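PDB 4OZU: coronin from Toxoplasma gondii, which probably binds actin filaments as part of the full-length protein, this chain being its WD40 beta-propeller domain. Local coordinates for residues D8-K13 with L363-P368. Sequence-based numbering, arbitrary orientation.
Sequences DVPLIK and LYPPAP
Asp8 begins the contact with its backbone: its O lies 3.7 Å from CG of Pro365, while its CB is directed away from segment 363-368. In the seven-bladed beta-propeller of coronin, segment 8-13 is the lead into strand 16-25. Segment 363-368 lies on the chain beyond strand 343-350 and ends in the short strand 367-368. Strands 16-25 and 343-350 are neighbours in the blade that closes the ring, so the pairing illustrates how the extensions of a closing blade can pack on one another beyond its sheet. Asp8 OD1 also takes a weak, bent bond from the N of Val9 (2.7 Å, 141°). Val9 adds its CA to the wall beside Pro365, with its side chain turned away to touch His298 on strand 291-298.

Pro10 is the centre of the contact. Its ring and that of Pro365 point at each other, the nearest approach being CD of Pro10 to CG of Pro365 at 3.8 Å. Further round the same ring, CG of Pro10 rests 4.0 Å from CA of Leu363, so one proline touches both a ring and a backbone. Although CB of Leu363 starts away from Pro10, its side chain comes back: chi2 of 176° sets CD1 anti to CA, and the other methyl, CD2, is the one that reaches Pro10, 4.3 Å from its CB. No hydrogen bond crosses between the segments, and the 202 Å² they bury is small, with apolar contacts between the prolines and Leu363. Two backbone groups of segment 8-13 are bound by the side-chain amide of Gln296 of the neighbouring blade, which donates NE2 to O of Pro10 and takes the N-H of Ile12 through OE1.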
ATOM      1  N   ASP A   8      -5.101  23.888  -1.738  1.00 36.68           N
ATOM      2  CA  ASP A   8      -5.975  23.010  -2.511  1.00 32.23           C
ATOM      3  C   ASP A   8      -5.149  21.994  -3.298  1.00 26.62           C
ATOM      4  O   ASP A   8      -3.934  22.148  -3.454  1.00 26.22           O
ATOM      5  CB  ASP A   8      -6.860  23.836  -3.451  1.00 38.55           C
ATOM      6  CG  ASP A   8      -8.010  23.034  -4.038  1.00 77.36           C
ATOM      7  OD1 ASP A   8      -8.313  21.939  -3.515  1.00 85.86           O
ATOM      8  OD2 ASP A   8      -8.618  23.508  -5.021  1.00 88.34           O
ATOM      9  N   VAL A   9      -5.811  20.950  -3.786  1.00 26.37           N
ATOM     10  CA  VAL A   9      -5.123  19.900  -4.526  1.00 25.33           C
ATOM     11  C   VAL A   9      -4.552  20.463  -5.836  1.00 25.68           C
ATOM     12  O   VAL A   9      -5.294  21.020  -6.641  1.00 29.08           O
ATOM     13  CB  VAL A   9      -6.067  18.715  -4.836  1.00 23.96           C
ATOM     14  CG1 VAL A   9      -5.356  17.659  -5.673  1.00 24.81           C
ATOM     15  CG2 VAL A   9      -6.587  18.098  -3.541  1.00 29.02           C
ATOM     16  N   PRO A  10      -3.236  20.321  -6.050  1.00 26.81           N
ATOM     17  CA  PRO A  10      -2.636  20.896  -7.259  1.00 27.00           C
ATOM     18  C   PRO A  10      -2.886  20.076  -8.515  1.00 31.14           C
ATOM     19  O   PRO A  10      -2.976  18.849  -8.449  1.00 27.35           O
ATOM     20  CB  PRO A  10      -1.141  20.907  -6.932  1.00 27.20           C
ATOM     21  CG  PRO A  10      -0.962  19.759  -6.013  1.00 30.39           C
ATOM     22  CD  PRO A  10      -2.228  19.667  -5.197  1.00 26.58           C
ATOM     23  N   LEU A  11      -3.000  20.763  -9.645  1.00 28.15           N
ATOM     24  CA  LEU A  11      -2.969  20.107 -10.938  1.00 27.28           C
ATOM     25  C   LEU A  11      -1.516  19.813 -11.247  1.00 34.25           C
ATOM     26  O   LEU A  11      -0.675  20.712 -11.178  1.00 31.27           O
ATOM     27  CB  LEU A  11      -3.584  20.987 -12.028  1.00 33.36           C
ATOM     28  CG  LEU A  11      -3.452  20.441 -13.452  1.00 36.17           C
ATOM     29  CD1 LEU A  11      -4.329  19.213 -13.636  1.00 41.91           C
ATOM     30  CD2 LEU A  11      -3.795  21.514 -14.469  1.00 43.46           C
ATOM     31  N   ILE A  12      -1.217  18.562 -11.575  1.00 28.54           N
ATOM     32  CA  ILE A  12       0.156  18.158 -11.843  1.00 28.33           C
ATOM     33  C   ILE A  12       0.276  17.600 -13.252  1.00 25.96           C
ATOM     34  O   ILE A  12      -0.082  16.455 -13.508  1.00 31.94           O
ATOM     35  CB  ILE A  12       0.646  17.119 -10.824  1.00 26.60           C
ATOM     36  CG1 ILE A  12       0.563  17.704  -9.412  1.00 26.25           C
ATOM     37  CG2 ILE A  12       2.082  16.698 -11.145  1.00 28.81           C
ATOM     38  CD1 ILE A  12       0.828  16.714  -8.299  1.00 27.42           C
ATOM     39  N   LYS A  13       0.787  18.431 -14.160  1.00 27.31           N
ATOM     40  CA  LYS A  13       0.986  18.034 -15.546  1.00 27.89           C
ATOM     41  C   LYS A  13       2.384  17.481 -15.775  1.00 32.23           C
ATOM     42  O   LYS A  13       2.627  16.774 -16.749  1.00 35.96           O
ATOM     43  CB  LYS A  13       0.749  19.224 -16.477  1.00 32.60           C
ATOM     44  CG  LYS A  13      -0.715  19.567 -16.694  1.00 58.24           C
ATOM     45  CD  LYS A  13      -0.854  20.694 -17.704  1.00 64.63           C
ATOM     46  CE  LYS A  13      -2.285  20.857 -18.178  1.00 81.86           C
ATOM     47  NZ  LYS A  13      -2.391  21.900 -19.236  1.00 89.59           N
ATOM     48  N   LEU A 363       2.137  22.616  -3.688  1.00 27.10           N
ATOM     49  CA  LEU A 363       2.218  21.182  -3.970  1.00 25.51           C
ATOM     50  C   LEU A 363       1.850  20.311  -2.770  1.00 24.46           C
ATOM     51  O   LEU A 363       1.761  19.089  -2.897  1.00 20.95           O
ATOM     52  CB  LEU A 363       3.624  20.818  -4.444  1.00 23.05           C
ATOM     53  CG  LEU A 363       4.055  21.388  -5.797  1.00 24.16           C
ATOM     54  CD1 LEU A 363       5.491  21.005  -6.056  1.00 25.90           C
ATOM     55  CD2 LEU A 363       3.154  20.904  -6.934  1.00 25.07           C
ATOM     56  N   TYR A 364       1.625  20.933  -1.617  1.00 23.23           N
ATOM     57  CA  TYR A 364       1.446  20.189  -0.374  1.00 20.77           C
ATOM     58  C   TYR A 364       0.178  20.570   0.380  1.00 22.04           C
ATOM     59  O   TYR A 364       0.217  21.366   1.323  1.00 21.43           O
ATOM     60  CB  TYR A 364       2.671  20.384   0.516  1.00 38.77           C
ATOM     61  CG  TYR A 364       3.918  19.881  -0.157  1.00 23.51           C
ATOM     62  CD1 TYR A 364       4.190  18.521  -0.227  1.00 21.70           C
ATOM     63  CD2 TYR A 364       4.801  20.754  -0.765  1.00 25.96           C
ATOM     64  CE1 TYR A 364       5.321  18.053  -0.863  1.00 23.16           C
ATOM     65  CE2 TYR A 364       5.931  20.294  -1.402  1.00 24.02           C
ATOM     66  CZ  TYR A 364       6.186  18.944  -1.449  1.00 23.76           C
ATOM     67  OH  TYR A 364       7.317  18.492  -2.088  1.00 25.71           O
ATOM     68  N   PRO A 365      -0.960  19.988  -0.030  1.00 20.05           N
ATOM     69  CA  PRO A 365      -2.178  20.113   0.773  1.00 20.07           C
ATOM     70  C   PRO A 365      -2.020  19.384   2.101  1.00 22.24           C
ATOM     71  O   PRO A 365      -1.064  18.623   2.265  1.00 21.04           O
ATOM     72  CB  PRO A 365      -3.253  19.449  -0.092  1.00 22.79           C
ATOM     73  CG  PRO A 365      -2.658  19.341  -1.469  1.00 22.44           C
ATOM     74  CD  PRO A 365      -1.184  19.223  -1.267  1.00 19.83           C
ATOM     75  N   PRO A 366      -2.954  19.601   3.036  1.00 25.61           N
ATOM     76  CA  PRO A 366      -2.915  18.899   4.324  1.00 25.71           C
ATOM     77  C   PRO A 366      -2.834  17.384   4.131  1.00 23.94           C
ATOM     78  O   PRO A 366      -3.685  16.789   3.469  1.00 22.88           O
ATOM     79  CB  PRO A 366      -4.226  19.316   4.987  1.00 24.25           C
ATOM     80  CG  PRO A 366      -4.567  20.631   4.349  1.00 25.73           C
ATOM     81  CD  PRO A 366      -4.109  20.508   2.934  1.00 27.01           C
ATOM     82  N   ALA A 367      -1.790  16.784   4.692  1.00 23.37           N
ATOM     83  CA  ALA A 367      -1.488  15.376   4.469  1.00 20.59           C
ATOM     84  C   ALA A 367      -2.094  14.522   5.570  1.00 24.00           C
ATOM     85  O   ALA A 367      -2.298  15.010   6.679  1.00 20.79           O
ATOM     86  CB  ALA A 367       0.002  15.171   4.413  1.00 19.91           C
ATOM     87  N   PRO A 368      -2.387  13.245   5.271  1.00 20.58           N
ATOM     88  CA  PRO A 368      -2.866  12.370   6.345  1.00 21.57           C
ATOM     89  C   PRO A 368      -1.920  12.385   7.533  1.00 21.70           C
ATOM     90  O   PRO A 368      -0.721  12.172   7.351  1.00 22.94           O
ATOM     91  CB  PRO A 368      -2.906  10.985   5.686  1.00 21.03           C
ATOM     92  CG  PRO A 368      -3.067  11.266   4.226  1.00 29.12           C
ATOM     93  CD  PRO A 368      -2.307  12.544   3.975  1.00 21.11           C
TER